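Side-chain contacts in Low density lipoprotein receptor adapter protein 1 (PDB 3SO6), which acts as a clathrin-associated sorting adaptor, its phosphotyrosine-binding domain gripping the NPXY internalization motif of the LDL receptor for endocytosis in polarized cells: residues A[85-90]-A[114-119]; A[75-80]-A[121-126]. One frame throughout, in Å; residues are numbered along the deposited sequence.

In the fold
Both contacts lie on helix 109-131, the C-terminal helix of the phosphotyrosine-binding domain, where it packs on the neighbouring antiparallel strands 86-92 and 74-79. Interaction 1 sets 114-119 against the inner of these strands and interaction 2 sets 121-126, about two turns further on, against the outermost strand of the chain's own sheet; their centres are about 8 Å apart. The strands are joined by probable hydrogen bonds from Thr78 N to Ala88 O and from Ser75 N to Ile90 O, each 2.8 Å. The bound receptor peptide adds a strand antiparallel to residues 76-79, between the sheet and the helix, and also packs on Thr116 and Phe123, so both contacts border its groove.

Interaction 1 of 2, residues A[85-90]-A[114-119]; sequences KVFAYI and AVTLTV
The phenyl ring of Phe87 receives Val115 over one face and Thr116 at its edge. Methyl CG1 of Val115 stands 3.5 Å from the centroid of the Phe87 ring and only 6° off its normal, a CH-pi contact in which one branch is centred over the ring; the distances from CG1 to the six ring carbons are accordingly almost uniform. In the plane of the ring, Thr116 OG1 lies 3.2 Å from Phe87 CD1, probably meeting the polarised C-H rim. That hydroxyl is also hydrogen-bonded to Ala112 O one turn back. Val119, one turn beyond Val115, comes obliquely to the far end of the ring, its CG2 3.8 Å from Phe87 CZ.

The Phe87 side chain leaves the strand toward the helix with CG opposite the backbone N (chi1 162°), which carries the ring across to the sheet-facing side of 114-119. In Val115, CG1 likewise stands opposite the backbone N, which directs it to the ring. Cut back to an alanine, Phe87 would probably leave Val115 CG1 without the face it rests on and open a gap between strand and helix beside Val119. Within the helix, Thr118 OG1 bonds back to Ala114 O at 2.7 Å, sharing that oxygen with Thr118 N, which comes from the opposite face of the carbonyl plane.

The axes of 86-90 and 114-119 approach to 8.6 Å, and their directions differ by 29°, as the C-terminal helix of this PH-like fold packs against its beta-sheet. Phe87 also touches Cys77 on strand 74-79 and Phe104 on strand 99-105, while Val115 reaches Phe6 of strand 4-16; on the other side of the strand, Val86 and Ala88 meet helix 22-38.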
# COMPACT_ATOMS: atom_id res chain seq x y z
N LYS A 85 1.38 12.58 6.66
CA LYS A 85 1.61 11.39 7.52
C LYS A 85 1.00 10.16 6.91
O LYS A 85 1.02 9.08 7.55
CB LYS A 85 1.04 11.59 8.93
CG LYS A 85 1.73 12.75 9.64
CD LYS A 85 0.97 13.12 10.95
CE LYS A 85 1.41 14.45 11.55
NZ LYS A 85 0.62 14.65 12.83
N VAL A 86 0.45 10.25 5.68
CA VAL A 86 -0.30 9.07 5.11
C VAL A 86 0.54 8.35 4.06
O VAL A 86 1.08 9.01 3.17
CB VAL A 86 -1.66 9.52 4.52
CG1 VAL A 86 -2.38 8.38 3.82
CG2 VAL A 86 -2.52 10.18 5.64
N PHE A 87 0.62 7.05 4.26
CA PHE A 87 1.11 6.15 3.22
C PHE A 87 -0.11 5.46 2.58
O PHE A 87 -1.03 5.04 3.32
CB PHE A 87 2.00 5.10 3.88
CG PHE A 87 2.20 3.89 2.97
CD1 PHE A 87 3.03 3.97 1.83
CD2 PHE A 87 1.52 2.69 3.21
CE1 PHE A 87 3.16 2.89 0.96
CE2 PHE A 87 1.60 1.65 2.29
CZ PHE A 87 2.42 1.73 1.19
N ALA A 88 -0.11 5.31 1.26
CA ALA A 88 -1.22 4.59 0.64
C ALA A 88 -0.68 3.75 -0.51
O ALA A 88 0.36 4.07 -1.16
CB ALA A 88 -2.35 5.55 0.17
N TYR A 89 -1.42 2.71 -0.83
CA TYR A 89 -1.17 1.96 -2.09
C TYR A 89 -2.40 1.78 -2.88
O TYR A 89 -3.53 1.91 -2.32
CB TYR A 89 -0.44 0.63 -1.81
CG TYR A 89 -1.26 -0.41 -1.08
CD1 TYR A 89 -2.18 -1.20 -1.80
CD2 TYR A 89 -1.23 -0.54 0.31
CE1 TYR A 89 -2.98 -2.11 -1.18
CE2 TYR A 89 -2.05 -1.53 0.99
CZ TYR A 89 -2.91 -2.29 0.19
OH TYR A 89 -3.73 -3.21 0.83
N ILE A 90 -2.27 1.53 -4.18
CA ILE A 90 -3.43 1.17 -5.02
C ILE A 90 -3.18 -0.33 -5.39
O ILE A 90 -2.05 -0.67 -5.84
CB ILE A 90 -3.54 2.04 -6.25
CG1 ILE A 90 -3.76 3.51 -5.82
CG2 ILE A 90 -4.69 1.60 -7.12
CD1 ILE A 90 -3.74 4.55 -6.95
N ALA A 114 9.37 6.46 4.79
CA ALA A 114 10.10 5.17 4.92
C ALA A 114 9.29 4.03 4.38
O ALA A 114 9.81 3.09 3.75
CB ALA A 114 10.47 4.91 6.42
N VAL A 115 8.01 4.02 4.67
CA VAL A 115 7.14 2.91 4.17
C VAL A 115 7.12 2.94 2.64
O VAL A 115 7.31 1.89 2.00
CB VAL A 115 5.71 3.02 4.69
CG1 VAL A 115 4.91 1.82 4.14
CG2 VAL A 115 5.74 2.95 6.25
N THR A 116 6.93 4.12 2.04
CA THR A 116 6.86 4.24 0.58
C THR A 116 8.15 3.75 -0.06
O THR A 116 8.14 3.05 -1.08
CB THR A 116 6.43 5.65 0.17
OG1 THR A 116 5.34 6.08 1.01
CG2 THR A 116 6.16 5.67 -1.25
N LEU A 117 9.30 4.16 0.52
CA LEU A 117 10.60 3.78 -0.03
C LEU A 117 10.81 2.25 0.10
O LEU A 117 11.48 1.65 -0.74
CB LEU A 117 11.69 4.53 0.69
CG LEU A 117 11.73 6.02 0.27
CD1 LEU A 117 12.62 6.76 1.24
CD2 LEU A 117 12.14 6.26 -1.12
N THR A 118 10.29 1.66 1.17
CA THR A 118 10.43 0.21 1.38
C THR A 118 9.57 -0.51 0.32
O THR A 118 10.01 -1.52 -0.25
CB THR A 118 9.99 -0.16 2.78
OG1 THR A 118 10.81 0.56 3.68
CG2 THR A 118 10.16 -1.62 3.02
N VAL A 119 8.35 -0.06 0.10
CA VAL A 119 7.50 -0.63 -0.95
C VAL A 119 8.14 -0.49 -2.32
O VAL A 119 8.12 -1.42 -3.10
CB VAL A 119 6.07 -0.12 -0.86
CG1 VAL A 119 5.22 -0.66 -1.98
CG2 VAL A 119 5.44 -0.44 0.52

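Interaction 2 of 2, residues A[75-80]-A[121-126]; sequences SYCTAD and QAFKVA
Residues 75-79 form the outermost strand of the chain's own sheet and 121-126 a regular helical run, with Val125 N bonded to Gln121 O and Ala126 N to Ala122 O, and the two are bridged chiefly by one long aromatic side chain. This is the peptide-binding side of the phosphotyrosine-binding domain, where the C-terminal helix and the strand 74-79 flank the groove. Phe123 points toward the strand with CG opposite its own carbonyl carbon (chi1 -68°), and the far end of its ring, CE2 and CZ, makes the contact.

The partner is Cys77, whose side chain also points across to the helix; with chi1 69° its sulfur lies between the backbone N and the carbonyl carbon. The result is a sulfur-aromatic contact in which SG of Cys77 stands 4.8 Å from the centroid of the Phe123 ring, 51° off the normal, an oblique approach. Tyr76 turns its side chain away from 121-126, where it touches Glu22 and Ser25 of helix 22-38, and offers Phe123 its backbone instead. Cys77 also touches Thr116 and Val119, so its sulfur is packed among residues of interaction 1, while Phe123 additionally reaches Ile71 and a polar side chain of the bound peptide.

The peptide continues the sheet by pairing antiparallel with residues 76-79, and Thr78 OG1 hydrogen-bonds one of its polar side chains. Ser75 OG is bonded to Pro19 O and Ile90 O. At the Phe123 ring itself, Cys77 SG lies 3.9 Å from CE2, and the carbonyl carbon of Tyr76 sits near the ring plane, 4.2 Å from Phe123 CZ.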
# COMPACT_ATOMS: atom_id res chain seq x y z
N SER A 75 -0.32 -1.57 -7.91
CA SER A 75 0.13 -0.76 -9.04
C SER A 75 0.96 0.40 -8.65
O SER A 75 1.76 0.87 -9.46
CB SER A 75 -1.09 -0.26 -9.83
OG SER A 75 -2.01 0.30 -8.94
N TYR A 76 0.80 0.92 -7.42
CA TYR A 76 1.30 2.29 -7.12
C TYR A 76 1.38 2.43 -5.60
O TYR A 76 0.52 1.88 -4.89
CB TYR A 76 0.27 3.29 -7.71
CG TYR A 76 0.75 4.74 -7.80
CD1 TYR A 76 1.66 5.16 -8.76
CD2 TYR A 76 0.24 5.73 -6.91
CE1 TYR A 76 2.05 6.49 -8.83
CE2 TYR A 76 0.66 7.04 -6.97
CZ TYR A 76 1.56 7.42 -7.92
OH TYR A 76 1.98 8.73 -7.95
N CYS A 77 2.32 3.24 -5.11
CA CYS A 77 2.28 3.62 -3.75
C CYS A 77 2.73 5.06 -3.57
O CYS A 77 3.38 5.61 -4.46
CB CYS A 77 3.08 2.69 -2.84
SG CYS A 77 4.86 2.75 -3.07
N THR A 78 2.39 5.62 -2.42
CA THR A 78 2.60 7.06 -2.18
C THR A 78 2.80 7.41 -0.71
O THR A 78 2.11 6.85 0.13
CB THR A 78 1.40 7.86 -2.77
OG1 THR A 78 1.58 9.25 -2.56
CG2 THR A 78 0.03 7.49 -2.10
N ALA A 79 3.70 8.36 -0.46
CA ALA A 79 3.66 9.13 0.74
C ALA A 79 2.94 10.42 0.30
O ALA A 79 3.49 11.20 -0.52
CB ALA A 79 5.05 9.40 1.24
N ASP A 80 1.72 10.64 0.77
CA ASP A 80 0.86 11.74 0.20
C ASP A 80 1.46 13.13 0.44
O ASP A 80 2.10 13.38 1.47
CB ASP A 80 -0.55 11.61 0.84
CG ASP A 80 -1.57 12.44 0.13
OD1 ASP A 80 -1.83 12.17 -1.05
OD2 ASP A 80 -2.14 13.36 0.75
N GLN A 121 11.31 -0.52 -2.94
CA GLN A 121 12.29 -1.58 -3.01
C GLN A 121 11.65 -2.92 -3.33
O GLN A 121 12.19 -3.70 -4.14
CB GLN A 121 13.14 -1.67 -1.75
CG GLN A 121 14.27 -2.72 -1.87
CD GLN A 121 14.95 -3.10 -0.51
OE1 GLN A 121 14.68 -2.52 0.54
NE2 GLN A 121 15.86 -4.13 -0.55
N ALA A 122 10.52 -3.21 -2.71
CA ALA A 122 9.84 -4.46 -3.01
C ALA A 122 9.41 -4.55 -4.48
O ALA A 122 9.57 -5.61 -5.10
CB ALA A 122 8.63 -4.59 -2.15
N PHE A 123 8.90 -3.43 -5.05
CA PHE A 123 8.53 -3.45 -6.47
C PHE A 123 9.75 -3.76 -7.30
O PHE A 123 9.71 -4.52 -8.25
CB PHE A 123 8.07 -2.07 -6.90
CG PHE A 123 6.77 -1.57 -6.32
CD1 PHE A 123 5.81 -2.42 -5.73
CD2 PHE A 123 6.43 -0.19 -6.47
CE1 PHE A 123 4.60 -1.90 -5.28
CE2 PHE A 123 5.22 0.31 -6.07
CZ PHE A 123 4.31 -0.54 -5.44
N LYS A 124 10.90 -3.12 -7.02
CA LYS A 124 12.12 -3.27 -7.81
C LYS A 124 12.68 -4.69 -7.72
O LYS A 124 12.99 -5.33 -8.74
CB LYS A 124 13.17 -2.26 -7.34
CG LYS A 124 14.48 -2.39 -8.16
CD LYS A 124 15.56 -1.29 -7.74
CE LYS A 124 16.62 -1.16 -8.86
NZ LYS A 124 17.77 -1.96 -8.55
N VAL A 125 12.76 -5.22 -6.50
CA VAL A 125 13.31 -6.56 -6.33
C VAL A 125 12.32 -7.57 -6.94
O VAL A 125 12.79 -8.52 -7.62
CB VAL A 125 13.54 -6.81 -4.84
CG1 VAL A 125 13.91 -8.30 -4.64
CG2 VAL A 125 14.64 -5.90 -4.37
N ALA A 126 11.03 -7.43 -6.79
CA ALA A 126 10.07 -8.35 -7.46
C ALA A 126 10.25 -8.33 -8.95
O ALA A 126 10.21 -9.37 -9.59
CB ALA A 126 8.64 -8.01 -7.04